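Local coordinates for VP35 (Myotis lucifugus, PDB 6DKU), which probably antagonises innate antiviral signalling, being the interferon inhibitory domain of a filovirus-derived VP35 homologue carried in a bat genome, at residues E29-V37 and T108-I116. The protein carries 1 engineered substitution. Sequence-based numbering, arbitrary orientation.
Sequences ELVSAIAMV and TLGRGWVYI
Y115 reaches across helix 29-37, its hydroxyl arriving at E29 and S32. Y115 OH donates to E29 OE1 over 3.2 Å, meeting the oxygen on its anti side, 15° out of the carboxylate plane. The side chains cross at about a right angle, with carboxylate and ring planes 62° apart. E29 is bent at chi2, which folds its carboxylate back to the ring edge near CE2. The other oxygen, OE2, takes a salt bridge from R24 and a hydrogen bond from Y95, so this buried acid is gripped at both carboxylate oxygens and its negative charge is probably stabilised. S32 OG adds a weak hydrogen bond to Y115 OH at 3.4 Å.

One turn after E29, A33 CB comes obliquely to Y115 CE1 (4.0 Å); its small methyl lets the aromatic lie close to the helix. M36 SD makes an oblique Met-aromatic contact, 5.4 Å from the centroid of the Y115 ring. V114 points CG1 at the helix backbone, 3.5 Å from L30 N, a fit for a compact branched side chain. L109 CD1 slides past V37 CG1 at 4.0 Å, the two side chains running in opposite directions.

Strand 113-116 meets helix 29-37 at 76°, with V114 and Y115 forming a classic beta bulge opposite L126 of strand 122-127. Helices 9-18 and 61-71 pack against helix 26-37, so the contact joins the domain's helical part to its sheet.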
loop_
_atom_site.group_PDB
_atom_site.type_symbol
_atom_site.label_atom_id
_atom_site.label_comp_id
_atom_site.label_asym_id
_atom_site.label_seq_id
_atom_site.Cartn_x
_atom_site.Cartn_y
_atom_site.Cartn_z
ATOM N N GLU A 29 5.158 -1.425 1.952
ATOM C CA GLU A 29 3.847 -1.716 2.508
ATOM C C GLU A 29 2.731 -1.146 1.648
ATOM O O GLU A 29 1.671 -1.764 1.541
ATOM C CB GLU A 29 3.740 -1.178 3.933
ATOM C CG GLU A 29 4.982 -1.386 4.769
ATOM C CD GLU A 29 5.177 -2.826 5.203
ATOM O OE1 GLU A 29 4.372 -3.693 4.788
ATOM O OE2 GLU A 29 6.137 -3.087 5.964
ATOM N N LEU A 30 2.934 0.018 1.032
ATOM C CA LEU A 30 1.895 0.559 0.161
ATOM C C LEU A 30 1.703 -0.323 -1.063
ATOM O O LEU A 30 0.569 -0.559 -1.497
ATOM C CB LEU A 30 2.236 1.988 -0.255
ATOM C CG LEU A 30 1.187 2.687 -1.120
ATOM C CD1 LEU A 30 -0.212 2.532 -0.537
ATOM C CD2 LEU A 30 1.532 4.154 -1.273
ATOM N N VAL A 31 2.804 -0.816 -1.634
ATOM C CA VAL A 31 2.708 -1.784 -2.725
ATOM C C VAL A 31 1.895 -2.993 -2.278
ATOM O O VAL A 31 0.949 -3.422 -2.955
ATOM C CB VAL A 31 4.115 -2.192 -3.196
ATOM C CG1 VAL A 31 4.040 -3.344 -4.179
ATOM C CG2 VAL A 31 4.842 -0.998 -3.798
ATOM N N SER A 32 2.240 -3.536 -1.108
ATOM C CA SER A 32 1.537 -4.700 -0.579
ATOM C C SER A 32 0.057 -4.404 -0.332
ATOM O O SER A 32 -0.798 -5.272 -0.540
ATOM C CB SER A 32 2.221 -5.166 0.708
ATOM O OG SER A 32 1.707 -6.416 1.132
ATOM N N ALA A 33 -0.265 -3.187 0.116
ATOM C CA ALA A 33 -1.655 -2.832 0.381
ATOM C C ALA A 33 -2.444 -2.744 -0.913
ATOM O O ALA A 33 -3.566 -3.264 -1.004
ATOM C CB ALA A 33 -1.723 -1.504 1.138
ATOM N N ILE A 34 -1.861 -2.094 -1.924
ATOM C CA ILE A 34 -2.476 -2.038 -3.244
ATOM C C ILE A 34 -2.770 -3.443 -3.749
ATOM O O ILE A 34 -3.863 -3.716 -4.261
ATOM C CB ILE A 34 -1.572 -1.257 -4.216
ATOM C CG1 ILE A 34 -1.479 0.209 -3.789
ATOM C CG2 ILE A 34 -2.107 -1.342 -5.634
ATOM C CD1 ILE A 34 -0.555 1.032 -4.649
ATOM N N ALA A 35 -1.812 -4.365 -3.594
ATOM C CA ALA A 35 -2.048 -5.730 -4.056
ATOM C C ALA A 35 -3.142 -6.408 -3.244
ATOM O O ALA A 35 -3.993 -7.107 -3.805
ATOM C CB ALA A 35 -0.762 -6.547 -3.993
ATOM N N MET A 36 -3.133 -6.216 -1.925
ATOM C CA MET A 36 -4.115 -6.873 -1.070
ATOM C C MET A 36 -5.528 -6.404 -1.385
ATOM O O MET A 36 -6.484 -7.186 -1.293
ATOM C CB MET A 36 -3.803 -6.600 0.402
ATOM C CG MET A 36 -2.631 -7.367 0.980
ATOM S SD MET A 36 -2.014 -6.554 2.468
ATOM C CE MET A 36 -3.393 -6.746 3.587
ATOM N N VAL A 37 -5.683 -5.127 -1.752
ATOM C CA VAL A 37 -7.011 -4.512 -1.801
ATOM C C VAL A 37 -7.689 -4.667 -3.165
ATOM O O VAL A 37 -8.902 -4.414 -3.282
ATOM C CB VAL A 37 -6.892 -3.030 -1.386
ATOM C CG1 VAL A 37 -6.507 -2.162 -2.574
ATOM C CG2 VAL A 37 -8.154 -2.549 -0.684
ATOM N N THR A 108 -9.239 5.869 3.816
ATOM C CA THR A 108 -9.019 5.610 2.402
ATOM C C THR A 108 -7.537 5.558 2.048
ATOM O O THR A 108 -6.699 6.213 2.676
ATOM C CB THR A 108 -9.728 6.677 1.560
ATOM O OG1 THR A 108 -9.257 6.624 0.212
ATOM C CG2 THR A 108 -9.529 8.078 2.138
ATOM N N LEU A 109 -7.216 4.758 1.025
ATOM C CA LEU A 109 -5.860 4.779 0.484
ATOM C C LEU A 109 -5.535 6.150 -0.094
ATOM O O LEU A 109 -4.409 6.641 0.044
ATOM C CB LEU A 109 -5.690 3.702 -0.590
ATOM C CG LEU A 109 -5.511 2.244 -0.175
ATOM C CD1 LEU A 109 -5.059 1.419 -1.364
ATOM C CD2 LEU A 109 -4.527 2.111 0.971
ATOM N N GLY A 110 -6.518 6.783 -0.743
ATOM C CA GLY A 110 -6.301 8.100 -1.316
ATOM C C GLY A 110 -5.874 9.135 -0.296
ATOM O O GLY A 110 -5.052 10.006 -0.594
ATOM N N ARG A 111 -6.408 9.053 0.922
ATOM C CA ARG A 111 -5.991 9.970 1.972
ATOM C C ARG A 111 -4.671 9.557 2.630
ATOM O O ARG A 111 -4.324 10.092 3.691
ATOM C CB ARG A 111 -7.098 10.110 3.024
ATOM C CG ARG A 111 -7.255 11.537 3.583
ATOM C CD ARG A 111 -7.520 11.545 5.090
ATOM N NE ARG A 111 -8.437 10.478 5.481
ATOM C CZ ARG A 111 -8.672 10.112 6.739
ATOM N NH1 ARG A 111 -8.051 10.723 7.740
ATOM N NH2 ARG A 111 -9.521 9.124 6.992
ATOM N N GLY A 112 -3.937 8.613 2.033
ATOM C CA GLY A 112 -2.587 8.297 2.446
ATOM C C GLY A 112 -2.441 7.128 3.400
ATOM O O GLY A 112 -1.301 6.740 3.689
ATOM N N TRP A 113 -3.541 6.565 3.908
ATOM C CA TRP A 113 -3.421 5.402 4.780
ATOM C C TRP A 113 -2.771 4.250 4.027
ATOM O O TRP A 113 -2.889 4.132 2.806
ATOM C CB TRP A 113 -4.790 4.965 5.308
ATOM C CG TRP A 113 -5.443 5.974 6.201
ATOM C CD1 TRP A 113 -6.461 6.814 5.869
ATOM C CD2 TRP A 113 -5.119 6.257 7.569
ATOM N NE1 TRP A 113 -6.791 7.598 6.937
ATOM C CE2 TRP A 113 -5.983 7.278 7.996
ATOM C CE3 TRP A 113 -4.175 5.756 8.467
ATOM C CZ2 TRP A 113 -5.939 7.807 9.284
ATOM C CZ3 TRP A 113 -4.131 6.278 9.743
ATOM C CH2 TRP A 113 -5.012 7.294 10.141
ATOM N N VAL A 114 -2.061 3.402 4.767
ATOM C CA VAL A 114 -1.449 2.211 4.189
ATOM C C VAL A 114 -1.960 0.986 4.935
ATOM O O VAL A 114 -2.559 0.084 4.338
ATOM C CB VAL A 114 0.087 2.283 4.235
ATOM C CG1 VAL A 114 0.689 1.055 3.559
ATOM C CG2 VAL A 114 0.582 3.570 3.578
ATOM N N TYR A 115 -1.738 0.943 6.240
ATOM C CA TYR A 115 -2.198 -0.176 7.045
ATOM C C TYR A 115 -3.002 0.329 8.228
ATOM O O TYR A 115 -2.651 1.333 8.859
ATOM C CB TYR A 115 -1.036 -1.020 7.576
ATOM C CG TYR A 115 -0.391 -1.938 6.575
ATOM C CD1 TYR A 115 -1.064 -2.350 5.429
ATOM C CD2 TYR A 115 0.904 -2.401 6.780
ATOM C CE1 TYR A 115 -0.459 -3.188 4.513
ATOM C CE2 TYR A 115 1.514 -3.234 5.875
ATOM C CZ TYR A 115 0.830 -3.626 4.743
ATOM O OH TYR A 115 1.447 -4.463 3.845
ATOM N N ILE A 116 -4.072 -0.385 8.525
ATOM C CA ILE A 116 -4.728 -0.322 9.819
ATOM C C ILE A 116 -4.277 -1.566 10.577
ATOM O O ILE A 116 -4.722 -2.680 10.277
ATOM C CB ILE A 116 -6.252 -0.265 9.684
ATOM C CG1 ILE A 116 -6.671 0.926 8.827
ATOM C CG2 ILE A 116 -6.887 -0.150 11.047
ATOM C CD1 ILE A 116 -5.853 2.179 9.043
#